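Local coordinates for rieske iron-sulfur protein soxF (Sulfolobus acidocaldarius, PDB 1JM1), which carries a Rieske-type [2Fe-2S] cluster and probably passes electrons along the respiratory chain of this archaeon as part of a quinol oxidase, at residues R146-I152 and V165-Y171; G6-F10 and G70-Q74; Q55-P61 and L133-G137. All blocks are in the same frame, centred on the assembly; numbering follows the deposited sequence. Where two conformers were deposited one is given.

Contact 1 of 3, residues R146-I152 and V165-Y171; sequences RPLPIVI and VGTNAPY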
loop_
_atom_site.group_PDB
_atom_site.type_symbol
_atom_site.label_atom_id
_atom_site.label_comp_id
_atom_site.label_asym_id
_atom_site.label_seq_id
_atom_site.Cartn_x
_atom_site.Cartn_y
_atom_site.Cartn_z
ATOM N N ARG A 146 0.275 6.623 13.494
ATOM C CA ARG A 146 -0.970 6.371 12.795
ATOM C C ARG A 146 -0.734 5.250 11.798
ATOM O O ARG A 146 0.421 4.929 11.473
ATOM C CB ARG A 146 -1.465 7.627 12.101
ATOM C CG ARG A 146 -0.524 8.167 11.029
ATOM C CD ARG A 146 -0.980 9.514 10.553
ATOM N NE ARG A 146 -0.149 10.109 9.479
ATOM C CZ ARG A 146 -0.388 10.037 8.211
ATOM N NH1 ARG A 146 -1.366 9.314 7.710
ATOM N NH2 ARG A 146 0.415 10.712 7.364
ATOM N N PRO A 147 -1.804 4.651 11.288
ATOM C CA PRO A 147 -1.668 3.499 10.377
ATOM C C PRO A 147 -1.034 3.881 9.042
ATOM O O PRO A 147 -1.142 5.005 8.528
ATOM C CB PRO A 147 -3.101 3.018 10.187
ATOM C CG PRO A 147 -3.821 3.473 11.433
ATOM C CD PRO A 147 -3.222 4.837 11.692
ATOM N N LEU A 148 -0.436 2.879 8.402
ATOM C CA LEU A 148 0.099 3.043 7.067
ATOM C C LEU A 148 -1.031 3.302 6.072
ATOM O O LEU A 148 -1.971 2.503 6.013
ATOM C CB LEU A 148 0.873 1.786 6.659
ATOM C CG LEU A 148 1.636 1.898 5.342
ATOM C CD1 LEU A 148 2.758 2.926 5.448
ATOM C CD2 LEU A 148 2.233 0.532 4.990
ATOM N N PRO A 149 -0.981 4.382 5.281
ATOM C CA PRO A 149 -2.077 4.618 4.345
ATOM C C PRO A 149 -2.262 3.496 3.334
ATOM O O PRO A 149 -1.293 2.915 2.817
ATOM C CB PRO A 149 -1.683 5.943 3.683
ATOM C CG PRO A 149 -0.895 6.640 4.767
ATOM C CD PRO A 149 -0.070 5.512 5.392
ATOM N N ILE A 150 -3.526 3.234 3.049
ATOM C CA ILE A 150 -3.988 2.291 2.046
ATOM C C ILE A 150 -4.291 3.037 0.753
ATOM O O ILE A 150 -4.916 4.095 0.767
ATOM C CB ILE A 150 -5.242 1.520 2.539
ATOM C CG1 ILE A 150 -4.866 0.677 3.747
ATOM C CG2 ILE A 150 -5.872 0.693 1.436
ATOM C CD1 ILE A 150 -6.074 0.110 4.504
ATOM N N VAL A 151 -3.872 2.444 -0.362
ATOM C CA VAL A 151 -4.237 2.890 -1.688
ATOM C C VAL A 151 -5.467 2.068 -2.106
ATOM O O VAL A 151 -5.418 0.835 -2.177
ATOM C CB VAL A 151 -3.084 2.708 -2.675
ATOM C CG1 VAL A 151 -3.538 3.137 -4.089
ATOM C CG2 VAL A 151 -1.868 3.503 -2.228
ATOM N N ILE A 152 -6.558 2.773 -2.346
ATOM C CA ILE A 152 -7.828 2.137 -2.736
ATOM C C ILE A 152 -7.703 1.712 -4.197
ATOM O O ILE A 152 -7.268 2.498 -5.042
ATOM C CB ILE A 152 -8.988 3.088 -2.479
ATOM C CG1 ILE A 152 -8.962 3.561 -1.019
ATOM C CG2 ILE A 152 -10.306 2.413 -2.883
ATOM C CD1 ILE A 152 -9.811 4.818 -0.904
ATOM N N VAL A 165 -7.288 4.338 -7.260
ATOM C CA VAL A 165 -8.360 5.356 -7.354
ATOM C C VAL A 165 -8.453 6.280 -6.167
ATOM O O VAL A 165 -9.243 7.231 -6.208
ATOM C CB VAL A 165 -9.721 4.690 -7.655
ATOM C CG1 VAL A 165 -9.659 3.968 -8.991
ATOM C CG2 VAL A 165 -10.172 3.772 -6.523
ATOM N N GLY A 166 -7.709 6.044 -5.087
ATOM C CA GLY A 166 -7.702 6.981 -3.986
ATOM C C GLY A 166 -6.790 6.471 -2.881
ATOM O O GLY A 166 -6.112 5.483 -3.046
ATOM N N THR A 167 -6.803 7.183 -1.746
ATOM C CA THR A 167 -6.154 6.707 -0.533
ATOM C C THR A 167 -7.085 6.946 0.627
ATOM O O THR A 167 -7.970 7.800 0.556
ATOM C CB THR A 167 -4.776 7.346 -0.266
ATOM O OG1 THR A 167 -4.933 8.722 0.084
ATOM C CG2 THR A 167 -3.867 7.241 -1.480
ATOM N N ASN A 168 -6.877 6.221 1.724
ATOM C CA ASN A 168 -7.695 6.418 2.910
ATOM C C ASN A 168 -7.165 7.498 3.828
ATOM O O ASN A 168 -7.841 7.876 4.797
ATOM C CB ASN A 168 -7.902 5.134 3.705
ATOM C CG ASN A 168 -6.629 4.587 4.335
ATOM O OD1 ASN A 168 -5.516 5.028 3.972
ATOM N ND2 ASN A 168 -6.770 3.624 5.225
ATOM N N ALA A 169 -5.969 8.046 3.551
ATOM C CA ALA A 169 -5.281 8.970 4.444
ATOM C C ALA A 169 -4.221 9.675 3.685
ATOM O O ALA A 169 -3.705 9.165 2.647
ATOM C CB ALA A 169 -4.667 8.179 5.587
ATOM N N PRO A 170 -3.759 10.818 4.175
ATOM C CA PRO A 170 -2.554 11.465 3.617
ATOM C C PRO A 170 -1.321 10.621 3.884
ATOM O O PRO A 170 -1.175 9.980 4.937
ATOM C CB PRO A 170 -2.467 12.781 4.424
ATOM C CG PRO A 170 -3.160 12.452 5.733
ATOM C CD PRO A 170 -4.295 11.558 5.340
ATOM N N TYR A 171 -0.399 10.677 2.944
ATOM C CA TYR A 171 0.940 10.121 3.121
ATOM C C TYR A 171 1.720 10.961 4.138
ATOM O O TYR A 171 1.273 12.036 4.586
ATOM C CB TYR A 171 1.659 10.126 1.775
ATOM C CG TYR A 171 1.024 9.304 0.679
ATOM C CD1 TYR A 171 1.252 9.641 -0.644
ATOM C CD2 TYR A 171 0.228 8.193 0.915
ATOM C CE1 TYR A 171 0.720 8.917 -1.674
ATOM C CE2 TYR A 171 -0.316 7.454 -0.133
ATOM C CZ TYR A 171 -0.074 7.814 -1.428
ATOM O OH TYR A 171 -0.631 7.060 -2.423
HETATM O O HOH W 1 -4.610 2.511 6.818
#

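Contact 2 of 3, residues G6-F10 and G70-Q74; sequences GLAGF and GPLGQ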
loop_
_atom_site.group_PDB
_atom_site.type_symbol
_atom_site.label_atom_id
_atom_site.label_comp_id
_atom_site.label_asym_id
_atom_site.label_seq_id
_atom_site.Cartn_x
_atom_site.Cartn_y
_atom_site.Cartn_z
ATOM N N GLY A 6 -10.854 9.019 -10.522
ATOM C CA GLY A 6 -10.877 8.166 -9.376
ATOM C C GLY A 6 -11.873 8.584 -8.344
ATOM O O GLY A 6 -12.938 9.165 -8.674
ATOM N N LEU A 7 -11.651 8.305 -7.053
ATOM C CA LEU A 7 -12.558 8.701 -6.000
ATOM C C LEU A 7 -12.195 10.064 -5.466
ATOM O O LEU A 7 -11.047 10.384 -5.223
ATOM C CB LEU A 7 -12.474 7.719 -4.860
ATOM C CG LEU A 7 -12.829 6.253 -5.122
ATOM C CD1 LEU A 7 -12.459 5.381 -3.932
ATOM C CD2 LEU A 7 -14.316 6.226 -5.567
ATOM N N ALA A 8 -13.256 10.880 -5.279
ATOM C CA ALA A 8 -13.168 12.108 -4.490
ATOM C C ALA A 8 -12.008 12.984 -4.977
ATOM O O ALA A 8 -11.302 13.585 -4.179
ATOM C CB ALA A 8 -13.106 11.853 -3.038
ATOM N N GLY A 9 -11.848 13.131 -6.283
ATOM C CA GLY A 9 -10.904 14.053 -6.876
ATOM C C GLY A 9 -9.530 13.435 -7.262
ATOM O O GLY A 9 -8.731 14.126 -7.878
ATOM N N PHE A 10 -9.283 12.204 -6.866
ATOM C CA PHE A 10 -8.087 11.496 -7.239
ATOM C C PHE A 10 -8.140 11.063 -8.683
ATOM O O PHE A 10 -9.238 10.875 -9.237
ATOM C CB PHE A 10 -7.883 10.267 -6.401
ATOM C CG PHE A 10 -7.215 10.481 -5.056
ATOM C CD1 PHE A 10 -7.878 10.961 -3.962
ATOM C CD2 PHE A 10 -5.874 10.153 -4.905
ATOM C CE1 PHE A 10 -7.278 11.103 -2.761
ATOM C CE2 PHE A 10 -5.270 10.280 -3.649
ATOM C CZ PHE A 10 -5.970 10.752 -2.581
ATOM N N GLY A 70 -15.995 12.595 4.251
ATOM C CA GLY A 70 -16.475 11.559 3.271
ATOM C C GLY A 70 -16.324 12.184 1.912
ATOM O O GLY A 70 -16.149 13.418 1.827
ATOM N N PRO A 71 -16.295 11.405 0.822
ATOM C CA PRO A 71 -16.522 9.962 0.860
ATOM C C PRO A 71 -15.330 9.164 1.269
ATOM O O PRO A 71 -15.541 8.021 1.753
ATOM C CB PRO A 71 -16.942 9.638 -0.633
ATOM C CG PRO A 71 -16.469 10.797 -1.370
ATOM C CD PRO A 71 -16.302 12.006 -0.504
ATOM N N LEU A 72 -14.062 9.593 1.091
ATOM C CA LEU A 72 -12.931 8.716 1.439
ATOM C C LEU A 72 -12.922 8.381 2.923
ATOM O O LEU A 72 -12.530 7.277 3.290
ATOM C CB LEU A 72 -11.604 9.321 0.972
ATOM C CG LEU A 72 -11.433 9.388 -0.509
ATOM C CD1 LEU A 72 -10.185 10.161 -0.893
ATOM C CD2 LEU A 72 -11.305 7.950 -1.095
ATOM N N GLY A 73 -13.340 9.317 3.762
ATOM C CA GLY A 73 -13.424 9.071 5.181
ATOM C C GLY A 73 -14.577 8.180 5.599
ATOM O O GLY A 73 -14.634 7.746 6.749
ATOM N N GLN A 74 -15.514 7.916 4.695
ATOM C CA GLN A 74 -16.670 7.087 5.004
ATOM C C GLN A 74 -16.447 5.634 4.653
ATOM O O GLN A 74 -17.282 4.777 4.945
ATOM C CB GLN A 74 -17.907 7.650 4.316
ATOM C CG GLN A 74 -19.188 7.014 4.806
ATOM C CD GLN A 74 -20.424 7.770 4.377
ATOM O OE1 GLN A 74 -20.346 8.541 3.377
ATOM N NE2 GLN A 74 -21.542 7.534 5.044
#

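Contact 3 of 3, residues Q55-P61 and L133-G137; sequences QQITEIP and LKDGG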
loop_
_atom_site.group_PDB
_atom_site.type_symbol
_atom_site.label_atom_id
_atom_site.label_comp_id
_atom_site.label_asym_id
_atom_site.label_seq_id
_atom_site.Cartn_x
_atom_site.Cartn_y
_atom_site.Cartn_z
ATOM N N GLN A 55 -3.267 -17.312 3.612
ATOM C CA GLN A 55 -4.603 -17.070 4.129
ATOM C C GLN A 55 -5.454 -16.308 3.127
ATOM O O GLN A 55 -4.965 -15.404 2.457
ATOM C CB GLN A 55 -4.587 -16.300 5.428
ATOM C CG GLN A 55 -3.837 -16.938 6.552
ATOM C CD GLN A 55 -3.859 -16.131 7.832
ATOM O OE1 GLN A 55 -2.826 -15.941 8.488
ATOM N NE2 GLN A 55 -4.995 -15.588 8.227
ATOM N N GLN A 56 -6.730 -16.678 3.061
ATOM C CA GLN A 56 -7.635 -16.008 2.117
ATOM C C GLN A 56 -8.099 -14.712 2.674
ATOM O O GLN A 56 -9.263 -14.589 3.137
ATOM C CB GLN A 56 -8.808 -16.990 1.859
ATOM C CG GLN A 56 -9.642 -16.611 0.629
ATOM C CD GLN A 56 -10.914 -17.370 0.322
ATOM O OE1 GLN A 56 -11.224 -17.632 -0.853
ATOM N NE2 GLN A 56 -11.651 -17.815 1.343
ATOM N N ILE A 57 -7.348 -13.703 2.657
ATOM C CA ILE A 57 -7.664 -12.365 3.171
ATOM C C ILE A 57 -8.302 -11.569 2.055
ATOM O O ILE A 57 -7.623 -11.231 1.061
ATOM C CB ILE A 57 -6.411 -11.690 3.759
ATOM C CG1 ILE A 57 -5.819 -12.520 4.946
ATOM C CG2 ILE A 57 -6.742 -10.285 4.206
ATOM C CD1 ILE A 57 -4.341 -12.183 5.095
ATOM N N THR A 58 -9.572 -11.249 2.206
ATOM C CA THR A 58 -10.345 -10.597 1.159
ATOM C C THR A 58 -10.896 -9.245 1.587
ATOM O O THR A 58 -11.459 -8.543 0.742
ATOM C CB THR A 58 -11.486 -11.452 0.623
ATOM O OG1 THR A 58 -12.387 -11.739 1.669
ATOM C CG2 THR A 58 -10.975 -12.792 0.058
ATOM N N GLU A 59 -10.751 -8.839 2.833
ATOM C CA GLU A 59 -11.287 -7.556 3.302
ATOM C C GLU A 59 -10.506 -7.200 4.576
ATOM O O GLU A 59 -10.292 -8.066 5.417
ATOM C CB GLU A 59 -12.774 -7.714 3.567
ATOM C CG GLU A 59 -13.470 -6.426 3.965
ATOM C CD GLU A 59 -14.984 -6.624 4.078
ATOM O OE1 GLU A 59 -15.502 -7.753 4.172
ATOM O OE2 GLU A 59 -15.705 -5.612 4.029
ATOM N N ILE A 60 -10.126 -5.936 4.666
ATOM C CA ILE A 60 -9.373 -5.430 5.822
ATOM C C ILE A 60 -10.094 -4.143 6.261
ATOM O O ILE A 60 -10.773 -3.471 5.474
ATOM C CB ILE A 60 -7.918 -5.233 5.550
ATOM C CG1 ILE A 60 -7.649 -4.101 4.559
ATOM C CG2 ILE A 60 -7.251 -6.512 5.073
ATOM C CD1 ILE A 60 -6.222 -3.892 4.145
ATOM N N PRO A 61 -9.906 -3.715 7.526
ATOM C CA PRO A 61 -10.598 -2.507 7.968
ATOM C C PRO A 61 -9.943 -1.265 7.427
ATOM O O PRO A 61 -8.754 -1.239 7.148
ATOM C CB PRO A 61 -10.455 -2.571 9.516
ATOM C CG PRO A 61 -9.956 -3.941 9.861
ATOM C CD PRO A 61 -9.199 -4.394 8.613
ATOM N N LEU A 133 -0.488 -5.235 7.980
ATOM C CA LEU A 133 -1.212 -4.995 6.728
ATOM C C LEU A 133 -2.567 -5.684 6.701
ATOM O O LEU A 133 -3.538 -5.116 6.189
ATOM C CB LEU A 133 -0.371 -5.444 5.539
ATOM C CG LEU A 133 1.022 -4.815 5.431
ATOM C CD1 LEU A 133 1.657 -5.243 4.099
ATOM C CD2 LEU A 133 0.989 -3.289 5.537
ATOM N N LYS A 134 -2.670 -6.920 7.225
ATOM C CA LYS A 134 -3.944 -7.611 7.150
ATOM C C LYS A 134 -4.944 -7.023 8.176
ATOM O O LYS A 134 -6.120 -7.342 8.087
ATOM C CB LYS A 134 -3.641 -9.071 7.096
ATOM C CG LYS A 134 -3.370 -9.793 8.296
ATOM C CD LYS A 134 -3.268 -11.330 7.994
ATOM C CE LYS A 134 -2.524 -12.119 9.082
ATOM N NZ LYS A 134 -3.321 -12.024 10.360
ATOM N N ASP A 135 -4.507 -6.159 9.075
ATOM C CA ASP A 135 -5.352 -5.433 9.992
ATOM C C ASP A 135 -5.499 -3.976 9.573
ATOM O O ASP A 135 -5.845 -3.110 10.374
ATOM C CB ASP A 135 -4.863 -5.594 11.426
ATOM C CG ASP A 135 -4.918 -7.028 11.894
ATOM O OD1 ASP A 135 -3.939 -7.494 12.492
ATOM O OD2 ASP A 135 -5.960 -7.706 11.666
ATOM N N GLY A 136 -5.312 -3.674 8.274
ATOM C CA GLY A 136 -5.550 -2.342 7.774
ATOM C C GLY A 136 -4.411 -1.384 7.925
ATOM O O GLY A 136 -4.583 -0.182 7.773
ATOM N N GLY A 137 -3.189 -1.905 8.185
ATOM C CA GLY A 137 -2.003 -1.069 8.314
ATOM C C GLY A 137 -1.773 -0.475 9.674
ATOM O O GLY A 137 -0.916 0.373 9.832
HETATM O O HOH W 2 -5.720 -13.661 9.842
HETATM O O HOH W 3 -2.562 -14.453 11.124
#

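Contact 1 of 3, residues R146-I152 and V165-Y171
Val151 and Ile152 pair antiparallel with Val165-Thr167: Val151 faces Thr167 in a non-hydrogen-bonded pair, while Ile152 N donates to Gly166 O (2.8 Å) and Ile152 O accepts from Val165 N. Since Val165 and Gly166 both face Ile152, strand 161-167 makes a classic beta bulge there. Next along, Asn168 holds the two segments together: its backbone N reaches Ile150 O, and its side-chain OD1 takes the Ile150 N-H at 2.8 Å, the donor standing 45° above the amide plane. Chi1 of 66° folds the amide back over its own backbone and into this place, with ND2 sharing a water with Leu148 O. Farther along, the extended Arg146 chain brings its guanidinium edge-on to Pro170 O, with NH1 at 2.9 Å and NH2 at 3.0 Å from that one oxygen; Tyr171 O adds a weak third bond to NH2. Pro149 packs here too, its CB 4.0 Å from CD2 at the edge of the Tyr171 ring, whose hydroxyl is hydrogen-bonded to Tyr37 O. This is the open end of the beta hairpin 151-155/161-167, and the Arg146 side chain lies about 8 Å from that of the cluster ligand His96.

Contact 2 of 3, residues G6-F10 and G70-Q74
Apolar contacts alone join Leu7, Ala8 and Phe10 to Pro71 and Leu72, with no hydrogen bond crossing between the segments. Leu72 does most of the work. Its CG lies beside the backbone N and opposite the carbonyl carbon (chi1 -68°), and from there the two methyls fork to different partners. CD1 meets the Phe10 ring obliquely, 3.6 Å from CE1, whereas CD2 packs against Leu7, 3.9 Å from its CB and 4.0 Å from its CD1. At the fork itself, Leu72 CG sits 3.9 Å from Ala8 CB. Ala8 CB also touches Pro71 CG on the more exposed side of the contact, less certainly, since Pro71 has two conformers. With an alanine at Leu72 both branches go, and the Phe10 ring and the Leu7 side chain are likely to lose their shared partner, opening a gap between the two loops.

Within each segment, backbone bonds close a turn. Leu7 to Phe10 form a type I' beta turn closed by Phe10 N to Leu7 O at 3.0 Å, and Gly9 suits its positive phi, since a CB there would jam against the preceding carbonyl oxygen. In the other segment, a cis peptide bond precedes Pro71, and Gln74 N returns to Pro71 O at 2.9 Å. Leu7 and Leu72 both continue onto Ile152 of strand 151-155, and Phe10 reaches Thr167 of strand 161-167.

Contact 3 of 3, residues Q55-P61 and L133-G137
Ile60 and Pro61, at the end of strand 59-61, pass over the turn 133-137 without any direct hydrogen bond, the backbones coming closest at Pro61 and Gly136, whose CA atoms are 5.1 Å apart. There Gly136 CA makes a CH...O contact of 3.4 Å with Pro61 O; a CB would clash with that oxygen, and the positive phi of Gly136 also calls for glycine. Ile60 rests its two branches on the turn's carbonyls: CG2 lies 3.3 Å from Lys134 O, while CD1 reaches Leu133 O at 3.6 Å. Lys134 lays its aliphatic stem across Ile57 at about a right angle; the closeness of its CD to Ile57 CD1 is doubtful, since both residues have alternate conformers. In the conformer given, the chain then bends at chi4 (64°), and the ammonium meets the Gln55 amide through two waters. One accepts from Gln55 NE2 and from Lys134 NZ (3.0 Å); the other donates to Gln55 OE1 and accepts from Lys134 NZ at 2.7 Å. Leu49 of helix 49-53 touches both Ile57 and Lys134, while strand 59-61 pairs with 77-79, and Phe90 of strand 87-91 packs on both Ile60 and Leu133.

From the N terminus, the turn at 6-10 comes first and meets 70-74 only much later, so contact 2 closes a loop of some sixty residues. Before that loop ends the chain has already passed 55-61, which finds its partner only at 133-137; contacts 2 and 3 therefore cross, though their nearest atoms stay about 10 Å apart. Contact 1 follows both in series, closing the short hairpin loop between 146-152 and 165-171. It also bridges them in space: Val165 O probably accepts from Leu7 N on the contact 2 side, while Leu148 N probably donates to Gly137 O on the contact 3 side. Together they tie the N-terminal turn, the three-stranded sheet and the turn between strands 130-132 and 138-141.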